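PDB 2GX8: NIF3-related protein from Bacillus cereus, which is of unknown function but binds zinc at a dimetal site shared across the Nif3 family and carries an inserted domain that is probably regulatory. Local coordinates for residues E160-V165 / T230-S235; E175-L180 / V226-I231. All coordinates share one frame; numbering follows the deposited sequence.

In the fold
Both contacts lie in the inserted domain, whose strand and helix order matches a ferredoxin-like unit, and their centres are about 12 Å apart. Along the chain, strand 150-168 comes first, helix 170-182 follows at once, and strand 221-233 returns later to meet both. Interaction 1 pairs the two strands edge to edge within the sheet; interaction 2 lays the helix on one face of strand 221-233. They share Thr-230 and Ile-231, and Lys-163 of the first packs against Glu-229 of the second. Thus one contact joins the sheet's inner strands and the other fixes a helix on its face, their centres about 20 and 29 Å from the chain's centre, and both touch a second subunit.

Interaction 1: residues E160-V165 / T230-S235; sequences EMKKVV and TIIPAS
Val-164 and Ile-232 meet at the apolar centre, CG2 of the valine lying 3.7 Å from CD1 of the isoleucine. Their strands, 150-168 and 221-233, are the two inner strands of a ferredoxin-like sheet and run antiparallel. The turn of Ile-232, with CG1 set between its backbone N and carbonyl carbon (chi1 61°), leans this branch across toward the partner strand, where CG1 comes within 3.7 Å of Lys-162 CB. Helix 237-247 closes over this face through Val-240, Ile-241 and Met-244.

On the other face the bent chain of Met-161 folds back over Pro-233. Its CE lies against Pro-233 CA and CB, closer than usual contact, so the exact fit is doubtful. Lys-163, bent at chi2 (66°), lies across the Thr-230 carbonyl, bringing CD within 3.6 Å of Thr-230 O, and its NZ has a weak, long ion pair with Glu-229.

Backbone bonds tie the strands together: Lys-162 and Ile-232 exchange a reciprocal pair, as do Val-164 and Thr-230. Farther out, Lys-162 NZ forms a salt bridge with Asp-261 of a third subunit. Beyond the paired residues, Ala-234 N donates to Glu-160 O, 2.9 Å away, with an N-H...O angle of 163°.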
loop_
_atom_site.group_PDB
_atom_site.type_symbol
_atom_site.label_atom_id
_atom_site.label_comp_id
_atom_site.label_asym_id
_atom_site.label_seq_id
_atom_site.Cartn_x
_atom_site.Cartn_y
_atom_site.Cartn_z
ATOM N N GLU C 160 19.199 -13.697 -19.695
ATOM C CA GLU C 160 19.934 -12.566 -20.292
ATOM C C GLU C 160 21.215 -13.145 -20.906
ATOM O O GLU C 160 21.854 -14.023 -20.307
ATOM C CB GLU C 160 20.314 -11.507 -19.246
ATOM C CG GLU C 160 19.145 -10.761 -18.606
ATOM C CD GLU C 160 19.585 -9.817 -17.473
ATOM O OE1 GLU C 160 20.773 -9.429 -17.424
ATOM O OE2 GLU C 160 18.736 -9.463 -16.619
ATOM N N MET C 161 21.568 -12.682 -22.102
ATOM C CA MET C 161 22.773 -13.171 -22.788
ATOM C C MET C 161 23.907 -12.167 -22.694
ATOM O O MET C 161 23.685 -10.950 -22.641
ATOM C CB MET C 161 22.506 -13.491 -24.268
ATOM C CG MET C 161 21.451 -14.581 -24.582
ATOM S SD MET C 161 21.858 -16.301 -24.215
ATOM C CE MET C 161 21.210 -16.393 -22.590
ATOM N N LYS C 162 25.122 -12.697 -22.671
ATOM C CA LYS C 162 26.329 -11.899 -22.554
ATOM C C LYS C 162 27.324 -12.300 -23.602
ATOM O O LYS C 162 27.395 -13.465 -23.969
ATOM C CB LYS C 162 26.998 -12.142 -21.203
ATOM C CG LYS C 162 26.094 -11.929 -20.003
ATOM C CD LYS C 162 25.462 -10.563 -20.127
ATOM C CE LYS C 162 24.347 -10.377 -19.172
ATOM N NZ LYS C 162 24.917 -10.136 -17.854
ATOM N N LYS C 163 28.081 -11.328 -24.091
ATOM C CA LYS C 163 29.162 -11.608 -24.997
ATOM C C LYS C 163 30.462 -11.522 -24.174
ATOM O O LYS C 163 30.773 -10.504 -23.549
ATOM C CB LYS C 163 29.200 -10.594 -26.124
ATOM C CG LYS C 163 29.946 -11.077 -27.379
ATOM C CD LYS C 163 29.195 -12.226 -28.017
ATOM C CE LYS C 163 29.876 -12.647 -29.317
ATOM N NZ LYS C 163 29.405 -13.916 -29.910
ATOM N N VAL C 164 31.203 -12.618 -24.121
ATOM C CA VAL C 164 32.488 -12.562 -23.457
ATOM C C VAL C 164 33.535 -12.363 -24.534
ATOM O O VAL C 164 33.598 -13.136 -25.492
ATOM C CB VAL C 164 32.822 -13.855 -22.730
ATOM C CG1 VAL C 164 34.210 -13.746 -22.058
ATOM C CG2 VAL C 164 31.779 -14.162 -21.713
ATOM N N VAL C 165 34.352 -11.326 -24.381
ATOM C CA VAL C 165 35.451 -11.079 -25.306
ATOM C C VAL C 165 36.714 -11.246 -24.465
ATOM O O VAL C 165 36.850 -10.602 -23.433
ATOM C CB VAL C 165 35.375 -9.663 -25.886
ATOM C CG1 VAL C 165 36.594 -9.363 -26.771
ATOM C CG2 VAL C 165 34.077 -9.488 -26.666
ATOM N N THR C 230 32.637 -14.901 -27.610
ATOM C CA THR C 230 31.708 -16.016 -27.541
ATOM C C THR C 230 30.516 -15.575 -26.701
ATOM O O THR C 230 30.648 -14.721 -25.806
ATOM C CB THR C 230 32.368 -17.286 -26.962
ATOM O OG1 THR C 230 31.611 -18.439 -27.341
ATOM C CG2 THR C 230 32.489 -17.231 -25.471
ATOM N N ILE C 231 29.353 -16.126 -27.018
ATOM C CA ILE C 231 28.124 -15.785 -26.334
ATOM C C ILE C 231 27.859 -16.748 -25.150
ATOM O O ILE C 231 28.220 -17.924 -25.187
ATOM C CB ILE C 231 26.939 -15.729 -27.378
ATOM C CG1 ILE C 231 25.660 -15.097 -26.790
ATOM C CG2 ILE C 231 26.677 -17.103 -28.011
ATOM C CD1 ILE C 231 24.543 -14.882 -27.815
ATOM N N ILE C 232 27.274 -16.227 -24.078
ATOM C CA ILE C 232 26.914 -17.044 -22.918
ATOM C C ILE C 232 25.608 -16.620 -22.272
ATOM O O ILE C 232 25.204 -15.460 -22.401
ATOM C CB ILE C 232 27.971 -17.026 -21.754
ATOM C CG1 ILE C 232 28.164 -15.617 -21.199
ATOM C CG2 ILE C 232 29.268 -17.673 -22.153
ATOM C CD1 ILE C 232 28.920 -15.594 -19.891
ATOM N N PRO C 233 24.922 -17.582 -21.622
ATOM C CA PRO C 233 23.782 -17.244 -20.785
ATOM C C PRO C 233 24.354 -16.781 -19.450
ATOM O O PRO C 233 25.318 -17.376 -18.965
ATOM C CB PRO C 233 23.026 -18.578 -20.631
ATOM C CG PRO C 233 23.990 -19.649 -20.962
ATOM C CD PRO C 233 25.160 -19.038 -21.702
ATOM N N ALA C 234 23.780 -15.730 -18.874
ATOM C CA ALA C 234 24.240 -15.183 -17.601
ATOM C C ALA C 234 24.534 -16.218 -16.487
ATOM O O ALA C 234 25.485 -16.059 -15.728
ATOM C CB ALA C 234 23.257 -14.122 -17.111
ATOM N N SER C 235 23.726 -17.275 -16.402
ATOM C CA SER C 235 23.912 -18.313 -15.388
ATOM C C SER C 235 25.237 -19.081 -15.549
ATOM O O SER C 235 25.772 -19.616 -14.566
ATOM C CB SER C 235 22.748 -19.301 -15.399
ATOM O OG SER C 235 22.825 -20.168 -16.515
#

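Interaction 2: residues E175-L180 / V226-I231; sequences EVRKAL and VRIETI
Ile-228 reaches helix 170-182 because its CG1 stands anti to the carbonyl carbon (chi1 -54°) and the chain then runs straight on (chi2 172°), carrying CD1 to Val-176 and Arg-177. CD1 lies 4.2 Å from Val-176 CG1 and 4.1 Å from Arg-177 CG, and the arginine side chain crosses the isoleucine at about a right angle. The other branch of Ile-228, CG2, serves the next turn of the helix, 4.2 Å from Leu-180 CD1. The side chains of Leu-180 and Thr-230 run past each other in opposite directions, CD1 of the leucine 4.0 Å from CG2 of the threonine.

Here the helix of a split beta-alpha-beta unit packs on the strand that lies between the two it connects: strands 150-168 and 194-206 flank strand 221-233, and the short helical segment runs almost parallel to the latter, at 10°, with the axes 10.1 Å apart, while helix 237-247 completes the layer, its Ala-247 meeting Val-176 and its Val-240 and Met-244 meeting Leu-180.

Arg-177 frames one edge of this apolar patch. Its extended chain takes the guanidinium past Val-226, whose CG1 approaches NH2 obliquely at 4.3 Å; NE is bonded to Ser-197 OG and NH1 forms a salt bridge with Glu-174, which together fix the group. Behind the strand, Arg-227 and Glu-229 are joined by a salt bridge whose hydrogen bond is weak and bent, and each has a further charged partner: Arg-227 pairs with Glu-229 of a third subunit, Glu-229 with Arg-227 of a second.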
loop_
_atom_site.group_PDB
_atom_site.type_symbol
_atom_site.label_atom_id
_atom_site.label_comp_id
_atom_site.label_asym_id
_atom_site.label_seq_id
_atom_site.Cartn_x
_atom_site.Cartn_y
_atom_site.Cartn_z
ATOM N N GLU C 175 43.669 -23.324 -27.030
ATOM C CA GLU C 175 43.456 -23.897 -25.723
ATOM C C GLU C 175 42.330 -23.141 -24.981
ATOM O O GLU C 175 41.497 -23.753 -24.316
ATOM C CB GLU C 175 44.786 -23.804 -24.983
ATOM C CG GLU C 175 44.840 -24.452 -23.637
ATOM C CD GLU C 175 46.253 -24.455 -23.064
ATOM O OE1 GLU C 175 47.231 -24.220 -23.839
ATOM O OE2 GLU C 175 46.376 -24.705 -21.837
ATOM N N VAL C 176 42.296 -21.816 -25.137
ATOM C CA VAL C 176 41.272 -20.952 -24.496
ATOM C C VAL C 176 39.892 -21.110 -25.138
ATOM O O VAL C 176 38.894 -21.099 -24.438
ATOM C CB VAL C 176 41.753 -19.482 -24.378
ATOM C CG1 VAL C 176 40.643 -18.521 -23.954
ATOM C CG2 VAL C 176 42.889 -19.424 -23.374
ATOM N N ARG C 177 39.837 -21.286 -26.459
ATOM C CA ARG C 177 38.570 -21.569 -27.139
ATOM C C ARG C 177 37.983 -22.906 -26.655
ATOM O O ARG C 177 36.764 -23.013 -26.454
ATOM C CB ARG C 177 38.752 -21.696 -28.646
ATOM C CG ARG C 177 39.201 -20.476 -29.354
ATOM C CD ARG C 177 39.270 -20.786 -30.820
ATOM N NE ARG C 177 39.955 -19.734 -31.550
ATOM C CZ ARG C 177 41.190 -19.823 -32.039
ATOM N NH1 ARG C 177 41.887 -20.952 -31.922
ATOM N NH2 ARG C 177 41.717 -18.786 -32.693
ATOM N N LYS C 178 38.845 -23.918 -26.486
ATOM C CA LYS C 178 38.400 -25.246 -26.069
ATOM C C LYS C 178 37.800 -25.183 -24.683
ATOM O O LYS C 178 36.776 -25.793 -24.427
ATOM C CB LYS C 178 39.555 -26.249 -26.079
ATOM C CG LYS C 178 39.110 -27.690 -25.833
ATOM C CD LYS C 178 40.292 -28.638 -25.745
ATOM C CE LYS C 178 39.843 -30.100 -25.705
ATOM N NZ LYS C 178 39.067 -30.469 -24.487
ATOM N N ALA C 179 38.456 -24.430 -23.805
ATOM C CA ALA C 179 38.038 -24.262 -22.423
ATOM C C ALA C 179 36.696 -23.571 -22.338
ATOM O O ALA C 179 35.861 -23.937 -21.537
ATOM C CB ALA C 179 39.074 -23.470 -21.672
ATOM N N LEU C 180 36.507 -22.546 -23.155
ATOM C CA LEU C 180 35.245 -21.816 -23.194
ATOM C C LEU C 180 34.112 -22.717 -23.663
ATOM O O LEU C 180 33.045 -22.744 -23.058
ATOM C CB LEU C 180 35.365 -20.619 -24.121
ATOM C CG LEU C 180 36.125 -19.387 -23.631
ATOM C CD1 LEU C 180 36.262 -18.421 -24.772
ATOM C CD2 LEU C 180 35.414 -18.701 -22.476
ATOM N N VAL C 226 45.039 -12.174 -30.002
ATOM C CA VAL C 226 43.807 -12.698 -30.569
ATOM C C VAL C 226 42.646 -12.258 -29.690
ATOM O O VAL C 226 42.701 -12.360 -28.463
ATOM C CB VAL C 226 43.880 -14.252 -30.709
ATOM C CG1 VAL C 226 42.592 -14.825 -31.231
ATOM C CG2 VAL C 226 44.961 -14.605 -31.639
ATOM N N ARG C 227 41.616 -11.732 -30.344
ATOM C CA ARG C 227 40.415 -11.248 -29.701
ATOM C C ARG C 227 39.386 -12.330 -29.935
ATOM O O ARG C 227 38.878 -12.492 -31.055
ATOM C CB ARG C 227 39.949 -9.945 -30.359
ATOM C CG ARG C 227 39.058 -9.104 -29.499
ATOM C CD ARG C 227 38.311 -7.960 -30.240
ATOM N NE ARG C 227 36.919 -8.313 -30.520
ATOM C CZ ARG C 227 35.851 -7.759 -29.953
ATOM N NH1 ARG C 227 35.948 -6.773 -29.076
ATOM N NH2 ARG C 227 34.662 -8.181 -30.291
ATOM N N ILE C 228 39.097 -13.086 -28.884
ATOM C CA ILE C 228 38.143 -14.174 -28.955
ATOM C C ILE C 228 36.834 -13.751 -28.325
ATOM O O ILE C 228 36.802 -13.296 -27.191
ATOM C CB ILE C 228 38.647 -15.440 -28.194
ATOM C CG1 ILE C 228 40.047 -15.865 -28.687
ATOM C CG2 ILE C 228 37.626 -16.606 -28.314
ATOM C CD1 ILE C 228 40.700 -16.978 -27.860
ATOM N N GLU C 229 35.751 -13.906 -29.063
ATOM C CA GLU C 229 34.447 -13.596 -28.508
ATOM C C GLU C 229 33.540 -14.808 -28.578
ATOM O O GLU C 229 33.673 -15.656 -29.479
ATOM C CB GLU C 229 33.815 -12.386 -29.173
ATOM C CG GLU C 229 33.455 -12.559 -30.596
ATOM C CD GLU C 229 32.714 -11.366 -31.138
ATOM O OE1 GLU C 229 33.164 -10.228 -30.928
ATOM O OE2 GLU C 229 31.676 -11.562 -31.791
ATOM N N THR C 230 32.637 -14.901 -27.610
ATOM C CA THR C 230 31.708 -16.016 -27.541
ATOM C C THR C 230 30.516 -15.575 -26.701
ATOM O O THR C 230 30.648 -14.721 -25.806
ATOM C CB THR C 230 32.368 -17.286 -26.962
ATOM O OG1 THR C 230 31.611 -18.439 -27.341
ATOM C CG2 THR C 230 32.489 -17.231 -25.471
ATOM N N ILE C 231 29.353 -16.126 -27.018
ATOM C CA ILE C 231 28.124 -15.785 -26.334
ATOM C C ILE C 231 27.859 -16.748 -25.150
ATOM O O ILE C 231 28.220 -17.924 -25.187
ATOM C CB ILE C 231 26.939 -15.729 -27.378
ATOM C CG1 ILE C 231 25.660 -15.097 -26.790
ATOM C CG2 ILE C 231 26.677 -17.103 -28.011
ATOM C CD1 ILE C 231 24.543 -14.882 -27.815
#